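Local coordinates for resiniferatoxin-binding, phosphotriesterase-related protein (Rhodobacter sphaeroides 2.4.1, PDB 3K2G) that probably hydrolyses phosphoric esters with two zinc ions bound in its TIM barrel, at residues H34-N39 with R109-D114; E163-D166 with R171-L174. One frame throughout, in Å; residues are numbered along the deposited sequence.

How the contacts relate
The two contacts lie in one TIM barrel, their centres about 14 Å apart, and both segments of contact 1 come earlier in the chain than either segment of contact 2. Contact 1 joins the metal-binding segment after strand 31-32 to the loop between strand 102-105 and helix 115-125. Contact 2 folds the connection between helix 150-162 and strand 175-178 back on itself, farther from the chain centre. R113 links them: its NH2 packs 3.3 Å from CG2 of T165, and with R109 it makes salt bridges to E160 of helix 150-162. Strand 175-178, entered just after contact 2, carries E177, which binds both zinc ions, the one held by contact 1 among them.

Contact 1. Residues H34-N39 with R109-D114; sequences HEHLQN and RGIGRD. With ZN (zinc ion), chain I.
I111 meets the 34-39 segment at two points, H36 and N39. Its CG1 branch is extended, which carries CD1 to 4.3 Å from CE1 of the H36 imidazole, an oblique van der Waals approach. The backbone O of I111 sits 3.3 Å from N39 CA, with N39 CB just beside it, while the polar end of N39 is engaged with L82 instead. I111 also lines the pocket of the bound dimercaptobutanediol and shares a backbone hydrogen bond with D40, so the loop is fastened just beyond N39. At G112, whose phi is positive, the chain comes close: its CA lies 4.6 Å from N39 CA. The R113 side chain then leaves the 34-39 segment, and D114 caps the start of helix 115-125.

In the 34-39 segment, H34 and H36 form the H-x-H motif of the metallo-dependent hydrolases. Both approach the zinc ion by NE2, each at 2.2 Å, with an angle of about 112° at the metal; E177, D304 and a water at 2.0 Å complete the site. CG of H34 is anti to the backbone N (chi1 -170°), whereas CG of H36 lies beside it (-63°), and the two rings converge. Because H36 is gripped by zinc at NE2 and hydrogen-bonded at ND1 to T107, its ring is fixed in rotation, with T107 acting as a second-shell residue.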
loop_
_atom_site.group_PDB
_atom_site.type_symbol
_atom_site.label_atom_id
_atom_site.label_comp_id
_atom_site.label_asym_id
_atom_site.label_seq_id
_atom_site.Cartn_x
_atom_site.Cartn_y
_atom_site.Cartn_z
ATOM N N HIS B 34 -22.854 -20.833 7.227
ATOM C CA HIS B 34 -23.675 -19.794 7.820
ATOM C C HIS B 34 -24.793 -19.301 6.911
ATOM O O HIS B 34 -24.585 -18.426 6.068
ATOM C CB HIS B 34 -22.753 -18.641 8.227
ATOM C CG HIS B 34 -23.411 -17.591 9.060
ATOM N ND1 HIS B 34 -22.888 -17.166 10.260
ATOM C CD2 HIS B 34 -24.522 -16.844 8.847
ATOM C CE1 HIS B 34 -23.645 -16.202 10.753
ATOM N NE2 HIS B 34 -24.642 -15.988 9.914
ATOM N N GLU B 35 -25.981 -19.859 7.105
ATOM C CA GLU B 35 -27.147 -19.480 6.309
ATOM C C GLU B 35 -28.399 -19.495 7.174
ATOM O O GLU B 35 -28.500 -20.280 8.119
ATOM C CB GLU B 35 -27.366 -20.470 5.163
ATOM C CG GLU B 35 -26.174 -20.714 4.262
ATOM C CD GLU B 35 -25.759 -19.481 3.476
ATOM O OE1 GLU B 35 -26.629 -18.634 3.180
ATOM O OE2 GLU B 35 -24.558 -19.368 3.142
ATOM N N HIS B 36 -29.352 -18.624 6.857
ATOM C CA HIS B 36 -30.607 -18.605 7.590
ATOM C C HIS B 36 -31.640 -19.132 6.609
ATOM O O HIS B 36 -31.755 -18.619 5.493
ATOM C CB HIS B 36 -30.951 -17.187 8.030
ATOM C CG HIS B 36 -29.958 -16.605 8.980
ATOM N ND1 HIS B 36 -29.954 -16.901 10.325
ATOM C CD2 HIS B 36 -28.894 -15.794 8.767
ATOM C CE1 HIS B 36 -28.929 -16.301 10.901
ATOM N NE2 HIS B 36 -28.271 -15.625 9.977
ATOM N N LEU B 37 -32.370 -20.168 7.017
ATOM C CA LEU B 37 -33.378 -20.768 6.153
ATOM C C LEU B 37 -34.749 -20.155 6.394
ATOM O O LEU B 37 -35.590 -20.118 5.499
ATOM C CB LEU B 37 -33.408 -22.278 6.378
ATOM C CG LEU B 37 -32.020 -22.886 6.141
ATOM C CD1 LEU B 37 -32.076 -24.395 6.278
ATOM C CD2 LEU B 37 -31.527 -22.491 4.758
ATOM N N GLN B 38 -34.942 -19.674 7.616
ATOM C CA GLN B 38 -36.168 -19.019 8.059
ATOM C C GLN B 38 -35.727 -18.102 9.196
ATOM O O GLN B 38 -34.879 -18.485 9.993
ATOM C CB GLN B 38 -37.164 -20.044 8.618
ATOM C CG GLN B 38 -37.793 -20.992 7.608
ATOM C CD GLN B 38 -38.761 -20.290 6.677
ATOM O OE1 GLN B 38 -38.366 -19.750 5.642
ATOM N NE2 GLN B 38 -40.033 -20.277 7.051
ATOM N N ASN B 39 -36.278 -16.899 9.281
ATOM C CA ASN B 39 -35.903 -16.002 10.369
ATOM C C ASN B 39 -36.842 -14.812 10.462
ATOM O O ASN B 39 -37.769 -14.674 9.666
ATOM C CB ASN B 39 -34.461 -15.504 10.194
ATOM C CG ASN B 39 -34.319 -14.502 9.060
ATOM O OD1 ASN B 39 -35.275 -14.231 8.331
ATOM N ND2 ASN B 39 -33.118 -13.954 8.903
ATOM N N ARG B 109 -32.220 -17.742 19.403
ATOM C CA ARG B 109 -33.315 -17.139 20.159
ATOM C C ARG B 109 -33.397 -15.642 19.916
ATOM O O ARG B 109 -32.409 -14.919 20.070
ATOM C CB ARG B 109 -33.143 -17.386 21.664
ATOM C CG ARG B 109 -33.038 -18.847 22.060
ATOM C CD ARG B 109 -33.167 -19.012 23.565
ATOM N NE ARG B 109 -32.922 -20.387 23.986
ATOM C CZ ARG B 109 -33.491 -20.955 25.044
ATOM N NH1 ARG B 109 -34.349 -20.265 25.787
ATOM N NH2 ARG B 109 -33.198 -22.210 25.365
ATOM N N GLY B 110 -34.589 -15.183 19.550
ATOM C CA GLY B 110 -34.787 -13.772 19.288
ATOM C C GLY B 110 -34.947 -13.481 17.807
ATOM O O GLY B 110 -35.556 -12.475 17.436
ATOM N N ILE B 111 -34.407 -14.354 16.959
ATOM C CA ILE B 111 -34.506 -14.155 15.514
ATOM C C ILE B 111 -35.260 -15.228 14.727
ATOM O O ILE B 111 -35.134 -15.299 13.506
ATOM C CB ILE B 111 -33.110 -13.945 14.865
ATOM C CG1 ILE B 111 -32.160 -15.081 15.253
ATOM C CG2 ILE B 111 -32.553 -12.589 15.279
ATOM C CD1 ILE B 111 -30.777 -14.971 14.606
ATOM N N GLY B 112 -36.028 -16.068 15.417
ATOM C CA GLY B 112 -36.831 -17.070 14.729
ATOM C C GLY B 112 -36.379 -18.509 14.546
ATOM O O GLY B 112 -36.754 -19.145 13.555
ATOM N N ARG B 113 -35.602 -19.049 15.478
ATOM C CA ARG B 113 -35.150 -20.431 15.344
ATOM C C ARG B 113 -36.354 -21.368 15.439
ATOM O O ARG B 113 -37.180 -21.231 16.339
ATOM C CB ARG B 113 -34.134 -20.771 16.440
ATOM C CG ARG B 113 -33.579 -22.189 16.346
ATOM C CD ARG B 113 -32.663 -22.511 17.515
ATOM N NE ARG B 113 -33.344 -22.391 18.802
ATOM C CZ ARG B 113 -32.789 -22.691 19.975
ATOM N NH1 ARG B 113 -31.539 -23.134 20.026
ATOM N NH2 ARG B 113 -33.482 -22.544 21.099
ATOM N N ASP B 114 -36.452 -22.312 14.507
ATOM C CA ASP B 114 -37.564 -23.257 14.490
ATOM C C ASP B 114 -37.145 -24.642 13.995
ATOM O O ASP B 114 -37.053 -24.879 12.791
ATOM C CB ASP B 114 -38.684 -22.730 13.590
ATOM C CG ASP B 114 -39.989 -23.480 13.782
ATOM O OD1 ASP B 114 -39.959 -24.726 13.891
ATOM O OD2 ASP B 114 -41.049 -22.817 13.817
HETATM ZN ZN ZN I . -26.373 -14.589 10.155
HETATM O O HOH W 1 -25.977 -12.711 10.564
#

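Contact 2. Residues E163-D166 with R171-L174; sequences EGTD and RIGL
The flat peptide group joining E163 to G164 has the aliphatic stem of R171 over one face. CG and CD both lie well above its plane, CG 3.6 Å from E163 O and 4.0 Å from G164 N, so methylene groups cover the face of the amide. This closes a short turn in the loop between helix 150-162 and strand 175-178, a helix-to-strand connection of the TIM barrel. G164 is where the chain leaves helical geometry, and its CA comes to 4.8 Å from that of R171.

The R171 chain runs extended to CD and then bends at chi3 (-74°). Its guanidinium turns back toward the end of the helix, where NH1 makes a weak hydrogen bond to L162 O; P8 also touches this side chain.

Deeper in, the T165 and I172 side chains meet nearly perpendicular to each other. I172 packs against helix 150-162 through I157, E160 and A161, and both T165 and I172 rest on M131, so the loop packs on both helix 150-162 and strand 128-131. The T165 hydroxyl donates a hydrogen bond to A170 O, which ties the two arms together just before R171, and the same OG1 lies 3.9 Å from CG2 of I172.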
loop_
_atom_site.group_PDB
_atom_site.type_symbol
_atom_site.label_atom_id
_atom_site.label_comp_id
_atom_site.label_asym_id
_atom_site.label_seq_id
_atom_site.Cartn_x
_atom_site.Cartn_y
_atom_site.Cartn_z
ATOM N N GLU B 163 -30.778 -32.833 25.479
ATOM C CA GLU B 163 -32.170 -33.283 25.505
ATOM C C GLU B 163 -32.987 -32.970 24.258
ATOM O O GLU B 163 -33.406 -33.872 23.531
ATOM C CB GLU B 163 -32.880 -32.678 26.710
ATOM C CG GLU B 163 -32.161 -32.901 28.020
ATOM C CD GLU B 163 -32.830 -32.177 29.163
ATOM O OE1 GLU B 163 -34.001 -32.498 29.459
ATOM O OE2 GLU B 163 -32.191 -31.284 29.760
ATOM N N GLY B 164 -33.228 -31.685 24.030
ATOM C CA GLY B 164 -34.009 -31.271 22.882
ATOM C C GLY B 164 -34.169 -29.770 22.854
ATOM O O GLY B 164 -33.717 -29.081 23.765
ATOM N N THR B 165 -34.829 -29.261 21.820
ATOM C CA THR B 165 -35.007 -27.824 21.679
ATOM C C THR B 165 -36.427 -27.401 21.328
ATOM O O THR B 165 -37.109 -28.058 20.551
ATOM C CB THR B 165 -34.079 -27.273 20.585
ATOM O OG1 THR B 165 -32.747 -27.755 20.800
ATOM C CG2 THR B 165 -34.082 -25.749 20.605
ATOM N N ASP B 166 -36.850 -26.281 21.906
ATOM C CA ASP B 166 -38.173 -25.720 21.660
ATOM C C ASP B 166 -39.309 -26.748 21.682
ATOM O O ASP B 166 -40.155 -26.770 20.789
ATOM C CB ASP B 166 -38.170 -24.980 20.318
ATOM C CG ASP B 166 -38.882 -23.645 20.391
ATOM O OD1 ASP B 166 -40.094 -23.629 20.700
ATOM O OD2 ASP B 166 -38.228 -22.609 20.144
ATOM N N ARG B 171 -31.766 -31.777 18.695
ATOM C CA ARG B 171 -30.684 -31.210 19.483
ATOM C C ARG B 171 -29.779 -30.321 18.632
ATOM O O ARG B 171 -29.694 -30.493 17.415
ATOM C CB ARG B 171 -29.897 -32.337 20.155
ATOM C CG ARG B 171 -30.725 -33.058 21.212
ATOM C CD ARG B 171 -29.991 -34.219 21.836
ATOM N NE ARG B 171 -29.901 -35.358 20.933
ATOM C CZ ARG B 171 -29.328 -36.514 21.250
ATOM N NH1 ARG B 171 -28.790 -36.677 22.454
ATOM N NH2 ARG B 171 -29.294 -37.505 20.372
ATOM N N ILE B 172 -29.125 -29.356 19.275
ATOM C CA ILE B 172 -28.250 -28.436 18.559
ATOM C C ILE B 172 -26.912 -29.079 18.237
ATOM O O ILE B 172 -26.478 -30.005 18.919
ATOM C CB ILE B 172 -28.009 -27.144 19.364
ATOM C CG1 ILE B 172 -27.353 -27.474 20.710
ATOM C CG2 ILE B 172 -29.331 -26.412 19.573
ATOM C CD1 ILE B 172 -26.970 -26.248 21.521
ATOM N N GLY B 173 -26.265 -28.583 17.187
ATOM C CA GLY B 173 -24.985 -29.133 16.776
ATOM C C GLY B 173 -23.904 -28.078 16.798
ATOM O O GLY B 173 -22.731 -28.347 16.556
ATOM N N LEU B 174 -24.320 -26.857 17.095
ATOM C CA LEU B 174 -23.412 -25.727 17.166
ATOM C C LEU B 174 -24.012 -24.751 18.154
ATOM O O LEU B 174 -25.228 -24.686 18.322
ATOM C CB LEU B 174 -23.261 -25.073 15.784
ATOM C CG LEU B 174 -23.107 -23.549 15.690
ATOM C CD1 LEU B 174 -21.966 -23.205 14.768
ATOM C CD2 LEU B 174 -24.401 -22.929 15.183
#